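Endo-N-acetyl-beta-D-glucosaminidase (Hypocrea jecorina, PDB 4AC1) probably cleaves the chitobiose core of N-linked glycans as a family 18 glycoside hydrolase, and is responsible for deglycosylating the fungus's own cellulases. Local coordinates at residues A[90-93]-A[94-98]; A[130-133]-A[134-137]. One frame throughout, in Å; residues are numbered along the deposited sequence.

In the fold
Contacts 1 and 2 belong to the loops and helix starts at the rim of the GH18 barrel, with centres about 9 Å apart. The double turn of 90-98 is tied to the start of helix 132-146 by two hydrogen bonds: D96 OD1 to S131 OG, 2.7 Å, and S97 O to R137 NH2, 3.0 Å. M130 also packs on F90 and D96. The side chain of F90 lies about 6 Å from that of D125 and about 7 Å from that of E127; I135's is about 9 Å from D125's. D125 and E127 close the DxDxE signature of the family, and E127 binds zinc together with Q189. Both contacts therefore lie beside the probable active-site end of the barrel.

Contact 1. Residues A[90-93]-A[94-98]; sequences FNTQ and TLDSP
With its hydroxyl anti to the backbone N (chi1 179°), S97 turns OG to the side where the carbonyl of T92 is within one water's span, while T94 holds OG1 between its own N and carbonyl carbon (chi1 59°), facing back across the turn to the backbone of F90 and N91. N91 and S97 bound a pair of consecutive type I beta turns, N91 to T94 and T94 to S97, which share T94 and carry the chain from strand 77-83 towards helix 100-116 of the barrel. The backbone oxygen of N91 accepts twice: T94 N donates to it at 3.1 Å and D96 N at 2.9 Å, from opposite faces of the carbonyl plane. The second turn is closed by S97 N bonding to T94 O. D96 CB packs against the bend, 3.2 Å from F90 O, while its carboxylate reaches out to S131. At the buried end, F90 CE1 meets L95 CD1 at 4.3 Å, the leucine approaching the ring obliquely; F90 also packs on V126, and L95 on Y106 of helix 100-116. The hydroxyl of T94 is hydrogen-bonded to the carbonyl of G88, which ties the turn to the chain just before it. A valine here would probably leave G88 O without that donor and the junction of the two turns less firmly tied to the preceding chain. Farther along, S97 OG bonds to D99 N. Water 1 gives a proton to T92 O and lies 2.7 Å from both T92 O and S97 OG.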
loop_
_atom_site.group_PDB
_atom_site.type_symbol
_atom_site.label_atom_id
_atom_site.label_comp_id
_atom_site.label_asym_id
_atom_site.label_seq_id
_atom_site.Cartn_x
_atom_site.Cartn_y
_atom_site.Cartn_z
ATOM N N PHE A 90 2.468 -1.088 15.766
ATOM C CA PHE A 90 3.588 -0.139 15.772
ATOM C C PHE A 90 3.766 0.569 17.106
ATOM O O PHE A 90 4.388 1.631 17.168
ATOM C CB PHE A 90 3.419 0.910 14.655
ATOM C CG PHE A 90 3.255 0.321 13.281
ATOM C CD1 PHE A 90 4.260 -0.455 12.697
ATOM C CD2 PHE A 90 2.082 0.540 12.570
ATOM C CE1 PHE A 90 4.091 -1.000 11.428
ATOM C CE2 PHE A 90 1.912 -0.004 11.313
ATOM C CZ PHE A 90 2.903 -0.768 10.746
ATOM N N ASN A 91 3.219 -0.002 18.174
ATOM C CA ASN A 91 3.338 0.638 19.477
ATOM C C ASN A 91 4.490 0.065 20.305
ATOM O O ASN A 91 5.223 -0.816 19.851
ATOM C CB ASN A 91 1.990 0.676 20.234
ATOM C CG ASN A 91 1.481 -0.706 20.642
ATOM O OD1 ASN A 91 0.268 -0.923 20.758
ATOM N ND2 ASN A 91 2.384 -1.624 20.881
ATOM N N THR A 92 4.665 0.605 21.507
ATOM C CA THR A 92 5.783 0.214 22.370
ATOM C C THR A 92 5.682 -1.223 22.926
ATOM O O THR A 92 6.633 -1.723 23.533
ATOM C CB THR A 92 5.991 1.224 23.524
ATOM O OG1 THR A 92 4.744 1.465 24.180
ATOM C CG2 THR A 92 6.532 2.543 22.983
ATOM N N GLN A 93 4.542 -1.871 22.704
ATOM C CA GLN A 93 4.329 -3.269 23.107
ATOM C C GLN A 93 4.787 -4.237 22.014
ATOM O O GLN A 93 5.012 -5.424 22.275
ATOM C CB GLN A 93 2.856 -3.516 23.455
ATOM C CG GLN A 93 2.438 -2.998 24.824
ATOM C CD GLN A 93 2.372 -1.486 24.907
ATOM O OE1 GLN A 93 3.200 -0.853 25.565
ATOM N NE2 GLN A 93 1.385 -0.897 24.236
ATOM N N THR A 94 4.923 -3.734 20.784
ATOM C CA THR A 94 5.275 -4.580 19.644
ATOM C C THR A 94 6.481 -4.006 18.878
ATOM O O THR A 94 7.599 -4.020 19.398
ATOM C CB THR A 94 4.053 -4.864 18.737
ATOM O OG1 THR A 94 3.517 -3.627 18.267
ATOM C CG2 THR A 94 2.967 -5.624 19.503
ATOM N N LEU A 95 6.278 -3.496 17.662
ATOM C CA LEU A 95 7.424 -3.156 16.811
ATOM C C LEU A 95 8.137 -1.859 17.205
ATOM O O LEU A 95 9.233 -1.598 16.728
ATOM C CB LEU A 95 7.038 -3.163 15.323
ATOM C CG LEU A 95 6.562 -4.488 14.703
ATOM C CD1 LEU A 95 6.157 -4.263 13.251
ATOM C CD2 LEU A 95 7.625 -5.569 14.798
ATOM N N ASP A 96 7.520 -1.067 18.084
ATOM C CA ASP A 96 8.185 0.116 18.636
ATOM C C ASP A 96 8.730 -0.162 20.038
ATOM O O ASP A 96 9.009 0.777 20.780
ATOM C CB ASP A 96 7.227 1.317 18.666
ATOM C CG ASP A 96 7.936 2.657 18.531
ATOM O OD1 ASP A 96 9.099 2.689 18.099
ATOM O OD2 ASP A 96 7.283 3.676 18.835
ATOM N N SER A 97 8.896 -1.437 20.398
ATOM C CA SER A 97 9.332 -1.768 21.761
ATOM C C SER A 97 10.771 -1.372 22.031
ATOM O O SER A 97 11.648 -1.687 21.231
ATOM C CB SER A 97 9.212 -3.262 22.044
ATOM O OG SER A 97 9.655 -3.543 23.367
ATOM N N PRO A 98 11.024 -0.733 23.196
ATOM C CA PRO A 98 12.401 -0.464 23.614
ATOM C C PRO A 98 13.094 -1.685 24.253
ATOM O O PRO A 98 14.279 -1.612 24.618
ATOM C CB PRO A 98 12.235 0.661 24.637
ATOM C CG PRO A 98 10.913 0.420 25.243
ATOM C CD PRO A 98 10.046 -0.175 24.150
HETATM O O HOH W 1 7.852 -3.282 25.331
#

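Contact 2. Residues A[130-133]-A[134-137]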
loop_
_atom_site.group_PDB
_atom_site.type_symbol
_atom_site.label_atom_id
_atom_site.label_comp_id
_atom_site.label_asym_id
_atom_site.label_seq_id
_atom_site.Cartn_x
_atom_site.Cartn_y
_atom_site.Cartn_z
ATOM N N MET A 130 4.476 6.148 15.864
ATOM C CA MET A 130 5.646 5.291 16.063
ATOM C C MET A 130 6.863 6.208 16.121
ATOM O O MET A 130 6.921 7.195 15.379
ATOM C CB MET A 130 5.795 4.285 14.913
ATOM C CG MET A 130 6.905 3.283 15.102
ATOM S SD MET A 130 7.011 2.163 13.701
ATOM C CE MET A 130 7.876 0.768 14.446
ATOM N N SER A 131 7.827 5.890 16.983
ATOM C CA SER A 131 9.025 6.717 17.126
ATOM C C SER A 131 9.846 6.701 15.854
ATOM O O SER A 131 9.772 5.752 15.060
ATOM C CB SER A 131 9.882 6.252 18.310
ATOM O OG SER A 131 10.508 5.013 18.014
ATOM N N GLN A 132 10.628 7.760 15.662
ATOM C CA GLN A 132 11.595 7.804 14.572
ATOM C C GLN A 132 12.562 6.628 14.608
ATOM O O GLN A 132 12.829 5.994 13.578
ATOM C CB GLN A 132 12.384 9.114 14.594
ATOM C CG GLN A 132 13.056 9.420 13.262
ATOM C CD GLN A 132 12.045 9.872 12.218
ATOM O OE1 GLN A 132 11.268 10.793 12.463
ATOM N NE2 GLN A 132 12.033 9.207 11.053
ATOM N N GLN A 133 13.093 6.340 15.796
ATOM C CA GLN A 133 14.027 5.233 15.947
ATOM C C GLN A 133 13.370 3.905 15.547
ATOM O O GLN A 133 14.000 3.055 14.916
ATOM C CB GLN A 133 14.528 5.149 17.387
ATOM C CG GLN A 133 15.614 4.106 17.571
ATOM C CD GLN A 133 15.978 3.856 19.019
ATOM O OE1 GLN A 133 15.341 4.375 19.934
ATOM N NE2 GLN A 133 17.004 3.036 19.233
ATOM N N GLY A 134 12.113 3.738 15.946
ATOM C CA GLY A 134 11.372 2.511 15.650
ATOM C C GLY A 134 11.151 2.257 14.161
ATOM O O GLY A 134 11.418 1.159 13.659
ATOM N N ILE A 135 10.676 3.270 13.435
ATOM C CA ILE A 135 10.445 3.083 11.998
ATOM C C ILE A 135 11.756 2.917 11.258
ATOM O O ILE A 135 11.864 2.077 10.364
ATOM C CB ILE A 135 9.539 4.195 11.349
ATOM C CG1 ILE A 135 9.087 3.784 9.938
ATOM C CG2 ILE A 135 10.236 5.556 11.335
ATOM C CD1 ILE A 135 8.245 2.493 9.913
ATOM N N ASP A 136 12.764 3.700 11.645
ATOM C CA ASP A 136 14.069 3.589 11.000
ATOM C C ASP A 136 14.643 2.173 11.159
ATOM O O ASP A 136 15.156 1.584 10.200
ATOM C CB ASP A 136 15.060 4.623 11.555
ATOM C CG ASP A 136 14.712 6.077 11.196
ATOM O OD1 ASP A 136 13.670 6.384 10.568
ATOM O OD2 ASP A 136 15.519 6.957 11.578
ATOM N N ARG A 137 14.566 1.637 12.380
ATOM C CA ARG A 137 15.033 0.290 12.664
ATOM C C ARG A 137 14.264 -0.736 11.849
ATOM O O ARG A 137 14.857 -1.635 11.270
ATOM C CB ARG A 137 14.900 -0.021 14.156
ATOM C CG ARG A 137 15.189 -1.481 14.510
ATOM C CD ARG A 137 15.123 -1.760 15.997
ATOM N NE ARG A 137 13.801 -1.516 16.566
ATOM C CZ ARG A 137 13.514 -1.619 17.861
ATOM N NH1 ARG A 137 14.467 -1.948 18.723
ATOM N NH2 ARG A 137 12.283 -1.380 18.297
#
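The amide of Q132 and the carboxylate of D136 are turned 54° against each other: NE2 donates to D136 OD1 at 3.3 Å, nearly in the amide plane but 26° out of the carboxylate plane, on its syn side. One face of that carboxylate is occupied by the backbone oxygen of Q132, which sits 3.0 Å from D136 CG, almost directly above it. The same oxygen accepts from D136 N, so main chain and side chain of D136 both close on Q132. The other end of the amide, OE1, bonds to S171 N, which helps fix its rotation. S131 OG, bonded also to D96, accepts from G134 N at 2.9 Å and caps the first turn, and I135 N donates to S131 O. M130, extended beyond CG, lies along the first turn: SD lies 4.0 Å from I135 CD1, and CE reaches G134 C at 3.6 Å. A CB on G134 would fall only about 3.0 Å from S131 OG and be tight against M130 CE as well. Such a serine N-cap opens helix 132-146, the crossover helix of the beta-alpha-beta unit between strands 121-125 and 151-154 of the TIM barrel.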